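Local coordinates for nigritoxine (Vibrio nigripulchritudo, PDB 5M41), which is a bacterial toxin active against crustaceans and insects, built on a new fold, at residues A[476-481]-A[587-592]; A[679-684]-A[727-732]. All blocks are in the same frame, centred on the assembly; numbering follows the deposited sequence.

Interaction 1 of 2, residues A[476-481]-A[587-592]; sequences AELSGM and HTFEQK
L478 and F589 bring a loop against the end of a beta strand: E477 to G480 form a type I beta turn, and 587-589 closes strand 583-589 of a six-stranded antiparallel sheet. F589 can be followed outward. Its CB meets the methyl CD2 of L478 at 4.0 Å, the apolar heart of the contact. The first torsion sets CG beside the backbone N and anti to the carbonyl carbon (chi1 -63°), which brings the ring beside the carbonyls of A476 and E477, just before and at the start of the turn. CD1 of F589 lies 3.9 Å from O of A476, a carbonyl found at the ring edge and close to its plane, where the slightly positive ring hydrogens suit an oxygen. One atom further, CE1 of F589 comes within 3.8 Å of O of E477, this time obliquely. That same E477 oxygen accepts the turn's closing hydrogen bond from N of G480, 3.0 Å away, so the turn that holds the carbonyl also presents it to the ring. One face of F589 is turned to H587, whose NE2 stands 3.4 Å above the ring plane, displaced toward the rim. A476 has its methyl turned away, and I594 of strand 594-601 touches it, while its CA approaches H587. A phenylalanine fits here because a broad, flat, buried group can meet apolar carbons and backbone oxygens at once; L566 packs on it from a neighbouring loop. L478 is more exposed and runs past F589 in the opposite direction. Its two methyls are put to different uses: CD2 is occupied with F589, while the other reaches the backbone after the strand, with CD1 of L478 3.9 Å from O of E590 and 3.7 Å from O of Q591.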
loop_
_atom_site.group_PDB
_atom_site.type_symbol
_atom_site.label_atom_id
_atom_site.label_comp_id
_atom_site.label_asym_id
_atom_site.label_seq_id
_atom_site.Cartn_x
_atom_site.Cartn_y
_atom_site.Cartn_z
ATOM N N ALA A 476 -37.208 -18.342 -18.309
ATOM C CA ALA A 476 -38.470 -18.309 -19.052
ATOM C C ALA A 476 -39.197 -19.662 -19.107
ATOM O O ALA A 476 -40.382 -19.710 -19.459
ATOM C CB ALA A 476 -38.265 -17.738 -20.460
ATOM N N GLU A 477 -38.503 -20.736 -18.725
ATOM C CA GLU A 477 -38.990 -22.116 -18.907
ATOM C C GLU A 477 -39.759 -22.666 -17.699
ATOM O O GLU A 477 -39.290 -22.576 -16.554
ATOM C CB GLU A 477 -37.828 -23.068 -19.249
ATOM C CG GLU A 477 -37.135 -22.772 -20.577
ATOM C CD GLU A 477 -37.829 -23.384 -21.780
ATOM O OE1 GLU A 477 -37.889 -24.622 -21.867
ATOM O OE2 GLU A 477 -38.296 -22.633 -22.656
ATOM N N LEU A 478 -40.921 -23.266 -17.973
ATOM C CA LEU A 478 -41.718 -23.929 -16.936
ATOM C C LEU A 478 -40.961 -25.059 -16.256
ATOM O O LEU A 478 -41.245 -25.392 -15.108
ATOM C CB LEU A 478 -43.051 -24.442 -17.497
ATOM C CG LEU A 478 -44.163 -23.395 -17.605
ATOM C CD1 LEU A 478 -45.312 -23.927 -18.461
ATOM C CD2 LEU A 478 -44.662 -22.935 -16.234
ATOM N N SER A 479 -39.980 -25.629 -16.954
ATOM C CA SER A 479 -39.160 -26.703 -16.379
ATOM C C SER A 479 -38.170 -26.210 -15.299
ATOM O O SER A 479 -37.583 -27.019 -14.579
ATOM C CB SER A 479 -38.434 -27.483 -17.480
ATOM O OG SER A 479 -37.928 -26.608 -18.472
ATOM N N GLY A 480 -38.000 -24.887 -15.182
ATOM C CA GLY A 480 -37.100 -24.310 -14.162
ATOM C C GLY A 480 -35.833 -23.697 -14.736
ATOM O O GLY A 480 -35.746 -23.461 -15.955
ATOM N N MET A 481 -34.851 -23.442 -13.862
ATOM C CA MET A 481 -33.619 -22.727 -14.259
ATOM C C MET A 481 -32.617 -23.677 -14.931
ATOM O O MET A 481 -31.646 -23.237 -15.550
ATOM C CB MET A 481 -32.957 -21.992 -13.068
ATOM C CG MET A 481 -33.833 -20.970 -12.347
ATOM S SD MET A 481 -34.444 -19.634 -13.401
ATOM C CE MET A 481 -32.890 -18.928 -13.962
ATOM N N HIS A 587 -41.444 -11.745 -14.334
ATOM C CA HIS A 587 -42.462 -12.011 -15.329
ATOM C C HIS A 587 -43.414 -13.017 -14.761
ATOM O O HIS A 587 -43.113 -13.678 -13.768
ATOM C CB HIS A 587 -41.821 -12.569 -16.594
ATOM C CG HIS A 587 -41.073 -13.855 -16.368
ATOM N ND1 HIS A 587 -39.731 -13.916 -16.363
ATOM C CD2 HIS A 587 -41.532 -15.151 -16.097
ATOM C CE1 HIS A 587 -39.338 -15.174 -16.108
ATOM N NE2 HIS A 587 -40.448 -15.935 -15.946
ATOM N N THR A 588 -44.558 -13.164 -15.408
ATOM C CA THR A 588 -45.473 -14.245 -15.079
ATOM C C THR A 588 -45.347 -15.297 -16.174
ATOM O O THR A 588 -45.424 -14.971 -17.365
ATOM C CB THR A 588 -46.938 -13.773 -14.984
ATOM O OG1 THR A 588 -47.454 -13.573 -16.296
ATOM C CG2 THR A 588 -47.067 -12.484 -14.215
ATOM N N PHE A 589 -45.107 -16.541 -15.767
ATOM C CA PHE A 589 -45.120 -17.686 -16.676
ATOM C C PHE A 589 -46.509 -17.844 -17.277
ATOM O O PHE A 589 -47.507 -17.744 -16.565
ATOM C CB PHE A 589 -44.765 -18.971 -15.926
ATOM C CG PHE A 589 -43.383 -18.976 -15.342
ATOM C CD1 PHE A 589 -42.286 -19.354 -16.116
ATOM C CD2 PHE A 589 -43.175 -18.613 -14.013
ATOM C CE1 PHE A 589 -41.001 -19.370 -15.572
ATOM C CE2 PHE A 589 -41.897 -18.621 -13.467
ATOM C CZ PHE A 589 -40.811 -19.001 -14.249
ATOM N N GLU A 590 -46.589 -18.042 -18.587
ATOM C CA GLU A 590 -47.887 -18.337 -19.195
ATOM C C GLU A 590 -47.904 -19.806 -19.560
ATOM O O GLU A 590 -46.897 -20.488 -19.342
ATOM C CB GLU A 590 -48.168 -17.437 -20.391
ATOM C CG GLU A 590 -48.253 -15.953 -20.023
ATOM C CD GLU A 590 -49.501 -15.572 -19.222
ATOM O OE1 GLU A 590 -50.295 -16.450 -18.842
ATOM O OE2 GLU A 590 -49.696 -14.366 -18.963
ATOM N N GLN A 591 -49.039 -20.302 -20.072
ATOM C CA GLN A 591 -49.142 -21.699 -20.486
ATOM C C GLN A 591 -48.008 -21.959 -21.484
ATOM O O GLN A 591 -47.327 -22.974 -21.412
ATOM C CB GLN A 591 -50.537 -22.014 -21.073
ATOM C CG GLN A 591 -51.061 -23.410 -20.748
ATOM C CD GLN A 591 -52.001 -23.466 -19.538
ATOM O OE1 GLN A 591 -53.125 -22.939 -19.572
ATOM N NE2 GLN A 591 -51.558 -24.147 -18.477
ATOM N N LYS A 592 -47.792 -20.999 -22.382
ATOM C CA LYS A 592 -46.587 -20.953 -23.205
ATOM C C LYS A 592 -45.956 -19.558 -23.124
ATOM O O LYS A 592 -46.662 -18.542 -23.169
ATOM C CB LYS A 592 -46.921 -21.284 -24.654
ATOM C CG LYS A 592 -45.751 -21.844 -25.446
ATOM C CD LYS A 592 -46.195 -22.247 -26.847
ATOM C CE LYS A 592 -46.458 -21.029 -27.727
ATOM N NZ LYS A 592 -47.124 -21.423 -28.999
#

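Interaction 2 of 2, residues A[679-684]-A[727-732]; sequences TKMRKV and GQVLTN
Two hydrogen bonds from T679 and K680 converge on one carbonyl near the end of helix 719-731. The hydroxyl OG1 of T679 donates to O of L730 at 2.6 Å, and the backbone N of K680 reaches the same oxygen at 3.0 Å; they come from opposite faces of the carbonyl plane, so the acceptor is gripped from two sides. Threonine suits the place because OG1, set between its backbone N and carbonyl carbon (chi1 64°), faces the helix end.

On the buried side of these bonds the packing is tight. CG of M681 lies 3.5 Å from CG1 of V729, and SD of M681 is 3.5 Å from CG1 of V729 and 3.8 Å from CD2 of L730. The flexible methionine can follow both branched chains, while I610 of helix 603-614 touches M681 and V729 as well.

The outer side is open to solvent although the atoms still touch: N732 is exposed and K680 partly so. Here the methylenes of K680 cross the amide of N732 at about a right angle, with CD of K680 3.5 Å from ND2 of N732, a van der Waals contact. The amide oxygen OD1 is instead hydrogen-bonded to K614, which also binds O of V729. N732 leaves the helix with positive phi, a conformation asparagine tolerates well. The whole is a helix C-terminal end whose late carbonyl accepts bonds from the first residue of a 3-10 segment and the residue before it.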
loop_
_atom_site.group_PDB
_atom_site.type_symbol
_atom_site.label_atom_id
_atom_site.label_comp_id
_atom_site.label_asym_id
_atom_site.label_seq_id
_atom_site.Cartn_x
_atom_site.Cartn_y
_atom_site.Cartn_z
ATOM N N THR A 679 -22.193 15.377 -8.539
ATOM C CA THR A 679 -22.724 16.209 -7.465
ATOM C C THR A 679 -22.691 15.470 -6.132
ATOM O O THR A 679 -21.624 15.000 -5.749
ATOM C CB THR A 679 -24.100 16.803 -7.833
ATOM O OG1 THR A 679 -25.036 15.740 -7.997
ATOM C CG2 THR A 679 -24.013 17.511 -9.154
ATOM N N LYS A 680 -23.816 15.339 -5.430
ATOM C CA LYS A 680 -23.769 14.739 -4.080
ATOM C C LYS A 680 -23.372 13.255 -4.043
ATOM O O LYS A 680 -23.026 12.712 -2.976
ATOM C CB LYS A 680 -25.059 14.994 -3.295
ATOM C CG LYS A 680 -25.425 16.469 -3.124
ATOM C CD LYS A 680 -24.380 17.255 -2.338
ATOM C CE LYS A 680 -24.842 18.706 -2.161
ATOM N NZ LYS A 680 -23.703 19.624 -2.405
ATOM N N MET A 681 -23.412 12.601 -5.197
ATOM C CA MET A 681 -22.917 11.211 -5.318
ATOM C C MET A 681 -21.403 11.055 -5.469
ATOM O O MET A 681 -20.909 9.918 -5.493
ATOM C CB MET A 681 -23.565 10.531 -6.526
ATOM C CG MET A 681 -24.616 9.510 -6.200
ATOM S SD MET A 681 -25.041 8.612 -7.713
ATOM C CE MET A 681 -23.897 7.240 -7.607
ATOM N N ARG A 682 -20.661 12.161 -5.581
ATOM C CA ARG A 682 -19.241 12.099 -6.001
ATOM C C ARG A 682 -18.394 11.072 -5.250
ATOM O O ARG A 682 -17.632 10.325 -5.869
ATOM C CB ARG A 682 -18.558 13.486 -5.965
ATOM C CG ARG A 682 -18.679 14.209 -4.634
ATOM C CD ARG A 682 -18.117 15.637 -4.673
ATOM N NE ARG A 682 -18.900 16.489 -3.776
ATOM C CZ ARG A 682 -19.840 17.346 -4.171
ATOM N NH1 ARG A 682 -20.097 17.518 -5.465
ATOM N NH2 ARG A 682 -20.510 18.056 -3.269
ATOM N N LYS A 683 -18.553 11.001 -3.930
ATOM C CA LYS A 683 -17.707 10.106 -3.122
ATOM C C LYS A 683 -17.888 8.616 -3.424
ATOM O O LYS A 683 -16.973 7.829 -3.187
ATOM C CB LYS A 683 -17.894 10.370 -1.635
ATOM C CG LYS A 683 -17.235 11.649 -1.159
ATOM C CD LYS A 683 -17.464 11.849 0.321
ATOM C CE LYS A 683 -16.776 13.113 0.805
ATOM N NZ LYS A 683 -17.128 13.370 2.230
ATOM N N VAL A 684 -19.057 8.231 -3.944
ATOM C CA VAL A 684 -19.319 6.828 -4.327
ATOM C C VAL A 684 -18.260 6.390 -5.343
ATOM O O VAL A 684 -17.808 5.244 -5.336
ATOM C CB VAL A 684 -20.752 6.640 -4.899
ATOM C CG1 VAL A 684 -21.027 5.191 -5.282
ATOM C CG2 VAL A 684 -21.788 7.127 -3.904
ATOM N N GLY A 727 -33.387 12.836 -6.962
ATOM C CA GLY A 727 -33.336 14.109 -6.256
ATOM C C GLY A 727 -32.536 13.974 -4.982
ATOM O O GLY A 727 -31.657 14.811 -4.697
ATOM N N GLN A 728 -32.810 12.899 -4.235
ATOM C CA GLN A 728 -32.140 12.650 -2.974
ATOM C C GLN A 728 -30.687 12.226 -3.201
ATOM O O GLN A 728 -29.751 12.793 -2.600
ATOM C CB GLN A 728 -32.889 11.606 -2.113
ATOM C CG GLN A 728 -32.170 11.269 -0.794
ATOM C CD GLN A 728 -31.923 12.497 0.089
ATOM O OE1 GLN A 728 -32.689 13.439 0.058
ATOM N NE2 GLN A 728 -30.841 12.488 0.854
ATOM N N VAL A 729 -30.510 11.235 -4.074
ATOM C CA VAL A 729 -29.206 10.644 -4.313
ATOM C C VAL A 729 -28.262 11.710 -4.896
ATOM O O VAL A 729 -27.114 11.860 -4.465
ATOM C CB VAL A 729 -29.358 9.394 -5.225
ATOM C CG1 VAL A 729 -28.130 9.141 -6.050
ATOM C CG2 VAL A 729 -29.719 8.159 -4.394
ATOM N N LEU A 730 -28.754 12.470 -5.855
ATOM C CA LEU A 730 -27.893 13.398 -6.556
ATOM C C LEU A 730 -27.753 14.755 -5.892
ATOM O O LEU A 730 -26.717 15.399 -6.063
ATOM C CB LEU A 730 -28.331 13.571 -8.007
ATOM C CG LEU A 730 -28.413 12.284 -8.835
ATOM C CD1 LEU A 730 -29.049 12.549 -10.183
ATOM C CD2 LEU A 730 -27.039 11.632 -9.005
ATOM N N THR A 731 -28.775 15.201 -5.158
ATOM C CA THR A 731 -28.772 16.578 -4.629
ATOM C C THR A 731 -29.146 16.697 -3.151
ATOM O O THR A 731 -29.379 17.804 -2.661
ATOM C CB THR A 731 -29.674 17.532 -5.458
ATOM O OG1 THR A 731 -31.055 17.332 -5.117
ATOM C CG2 THR A 731 -29.485 17.338 -6.988
ATOM N N ASN A 732 -29.215 15.570 -2.442
ATOM C CA ASN A 732 -29.672 15.559 -1.045
ATOM C C ASN A 732 -31.065 16.174 -0.888
ATOM O O ASN A 732 -31.384 16.720 0.153
ATOM C CB ASN A 732 -28.665 16.260 -0.108
ATOM C CG ASN A 732 -27.322 15.558 -0.055
ATOM O OD1 ASN A 732 -27.194 14.385 -0.407
ATOM N ND2 ASN A 732 -26.310 16.279 0.378
#

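How the interactions relate
Interactions 1 and 2 follow one another along the chain, the first closing before the second opens, and both belong to the C-terminal part of the molecule. Their centres are 39 Å apart and their nearest atoms about 25 Å, so they do not touch. Interaction 1 ties a loop after helix 470-473 to the end of strand 583-589, inside the six-stranded sheet. Interaction 2 joins the loop between helices 667-676 and 688-704, with its 3-10 segment, to helix 719-731. It is linked to that sheet along the chain, through edge strand 713-715 shortly before helix 719-731, and joins helical parts of the same C-terminal region.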